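Local coordinates for argininosuccinate lyase (Chelativorans sp., PDB 6G3G), which probably catalyses the reversible cleavage of argininosuccinate into fumarate and L-arginine, the last step of arginine biosynthesis, at residues I394-K399 with L408-E413. Residues are numbered along the deposited sequence; the frame is centred on the assembly and turned at random.
Sequences ITAIEK and LDLVQE
Ala396 and Leu410 mark where the two backbones come nearest, their CA atoms 7.9 Å apart. Segment 394-399 carries the last turn of helix 382-398 and segment 408-413 the first turns of helix 408-419; their local axes approach to 10.9 Å with the N-to-C directions 127° apart, so the chain reverses obliquely through a connection without helix or strand. Leu410 spans the distance between the helices. With CG anti to the backbone N (chi1 -166°), its isobutyl group reaches across and its two methyls divide the work: CD1 lies 3.5 Å from Thr395 CG2, while CD2 lies 3.9 Å from Ala396 CB. Thr395 offers this methyl because CG2 stands anti to its own backbone N, which leaves OG1 to hydrogen-bond to the carbonyl O of His391 in the preceding turn. Tyr364, Ile401 and Ile406 also pack on Ala396, extending the apolar patch. At the exposed margin the extended chains of Lys399 and Glu413 meet from opposite directions. NZ of Lys399 makes a long salt bridge to OE1 of Glu413 at 3.8 Å; OE2 is scarcely farther, at 3.9 Å. No hydrogen bond links the segments; this junction of two consecutive helices in the C-terminal region, away from the residues that bind fumarate and succinate, is therefore joined by methyl packing, with a long and probably weak charge attraction at its edge.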
loop_
_atom_site.group_PDB
_atom_site.type_symbol
_atom_site.label_atom_id
_atom_site.label_comp_id
_atom_site.label_asym_id
_atom_site.label_seq_id
_atom_site.Cartn_x
_atom_site.Cartn_y
_atom_site.Cartn_z
ATOM N N ILE A 394 6.207 8.213 -42.539
ATOM C CA ILE A 394 6.627 6.855 -42.885
ATOM C C ILE A 394 7.617 6.891 -44.044
ATOM O O ILE A 394 8.661 6.229 -44.017
ATOM C CB ILE A 394 5.402 5.980 -43.214
ATOM C CG1 ILE A 394 4.562 5.758 -41.951
ATOM C CG2 ILE A 394 5.837 4.642 -43.822
ATOM C CD1 ILE A 394 3.319 4.916 -42.157
ATOM N N THR A 395 7.301 7.671 -45.079
ATOM C CA THR A 395 8.180 7.745 -46.241
ATOM C C THR A 395 9.484 8.458 -45.903
ATOM O O THR A 395 10.563 8.016 -46.313
ATOM C CB THR A 395 7.461 8.449 -47.395
ATOM O OG1 THR A 395 6.334 7.666 -47.809
ATOM C CG2 THR A 395 8.392 8.645 -48.585
ATOM N N ALA A 396 9.406 9.560 -45.153
ATOM C CA ALA A 396 10.610 10.324 -44.837
ATOM C C ALA A 396 11.585 9.502 -44.003
ATOM O O ALA A 396 12.804 9.598 -44.188
ATOM C CB ALA A 396 10.235 11.615 -44.112
ATOM N N ILE A 397 11.072 8.693 -43.074
ATOM C CA ILE A 397 11.941 7.803 -42.309
ATOM C C ILE A 397 12.585 6.778 -43.233
ATOM O O ILE A 397 13.806 6.579 -43.213
ATOM C CB ILE A 397 11.153 7.128 -41.169
ATOM C CG1 ILE A 397 10.850 8.146 -40.066
ATOM C CG2 ILE A 397 11.931 5.936 -40.594
ATOM C CD1 ILE A 397 9.948 7.625 -38.961
ATOM N N GLU A 398 11.771 6.108 -44.055
ATOM C CA GLU A 398 12.297 5.139 -45.012
ATOM C C GLU A 398 13.451 5.718 -45.818
ATOM O O GLU A 398 14.438 5.025 -46.092
ATOM C CB GLU A 398 11.181 4.679 -45.955
ATOM C CG GLU A 398 10.538 3.357 -45.576
ATOM C CD GLU A 398 9.177 3.168 -46.221
ATOM O OE1 GLU A 398 8.845 3.937 -47.151
ATOM O OE2 GLU A 398 8.436 2.255 -45.796
ATOM N N LYS A 399 13.346 6.988 -46.203
ATOM C CA LYS A 399 14.323 7.630 -47.071
ATOM C C LYS A 399 15.352 8.459 -46.313
ATOM O O LYS A 399 16.186 9.111 -46.946
ATOM C CB LYS A 399 13.601 8.512 -48.094
ATOM C CG LYS A 399 12.739 7.727 -49.075
ATOM C CD LYS A 399 11.967 8.649 -50.000
ATOM C CE LYS A 399 11.457 7.912 -51.227
ATOM N NZ LYS A 399 10.629 8.796 -52.094
ATOM N N LEU A 408 7.759 20.013 -50.729
ATOM C CA LEU A 408 6.505 19.925 -51.468
ATOM C C LEU A 408 6.367 18.579 -52.168
ATOM O O LEU A 408 5.305 17.950 -52.119
ATOM C CB LEU A 408 6.427 21.073 -52.475
ATOM C CG LEU A 408 5.071 21.434 -53.084
ATOM C CD1 LEU A 408 4.038 21.780 -52.021
ATOM C CD2 LEU A 408 5.256 22.601 -54.038
ATOM N N ASP A 409 7.433 18.122 -52.834
ATOM C CA ASP A 409 7.388 16.838 -53.531
ATOM C C ASP A 409 6.876 15.734 -52.615
ATOM O O ASP A 409 5.966 14.977 -52.974
ATOM C CB ASP A 409 8.777 16.479 -54.064
ATOM C CG ASP A 409 9.309 17.494 -55.062
ATOM O OD1 ASP A 409 8.493 18.146 -55.748
ATOM O OD2 ASP A 409 10.545 17.636 -55.162
ATOM N N LEU A 410 7.451 15.631 -51.417
ATOM C CA LEU A 410 7.102 14.541 -50.513
ATOM C C LEU A 410 5.651 14.641 -50.058
ATOM O O LEU A 410 4.922 13.643 -50.041
ATOM C CB LEU A 410 8.045 14.553 -49.314
ATOM C CG LEU A 410 8.048 13.302 -48.440
ATOM C CD1 LEU A 410 8.460 12.076 -49.239
ATOM C CD2 LEU A 410 8.976 13.508 -47.262
ATOM N N VAL A 411 5.219 15.841 -49.668
ATOM C CA VAL A 411 3.831 16.035 -49.256
ATOM C C VAL A 411 2.885 15.672 -50.394
ATOM O O VAL A 411 1.808 15.103 -50.170
ATOM C CB VAL A 411 3.624 17.484 -48.775
ATOM C CG1 VAL A 411 2.145 17.783 -48.528
ATOM C CG2 VAL A 411 4.441 17.736 -47.512
ATOM N N GLN A 412 3.269 15.990 -51.633
ATOM C CA GLN A 412 2.415 15.677 -52.773
ATOM C C GLN A 412 2.355 14.174 -53.023
ATOM O O GLN A 412 1.275 13.630 -53.287
ATOM C CB GLN A 412 2.909 16.413 -54.020
ATOM C CG GLN A 412 2.712 17.928 -53.979
ATOM C CD GLN A 412 1.273 18.327 -53.707
ATOM O OE1 GLN A 412 0.337 17.648 -54.129
ATOM N NE2 GLN A 412 1.092 19.429 -52.987
ATOM N N GLU A 413 3.499 13.485 -52.951
ATOM C CA GLU A 413 3.493 12.029 -53.058
ATOM C C GLU A 413 2.478 11.417 -52.103
ATOM O O GLU A 413 1.612 10.634 -52.509
ATOM C CB GLU A 413 4.873 11.455 -52.740
ATOM C CG GLU A 413 5.957 11.700 -53.757
ATOM C CD GLU A 413 7.174 10.830 -53.491
ATOM O OE1 GLU A 413 7.087 9.936 -52.620
ATOM O OE2 GLU A 413 8.216 11.039 -54.147
#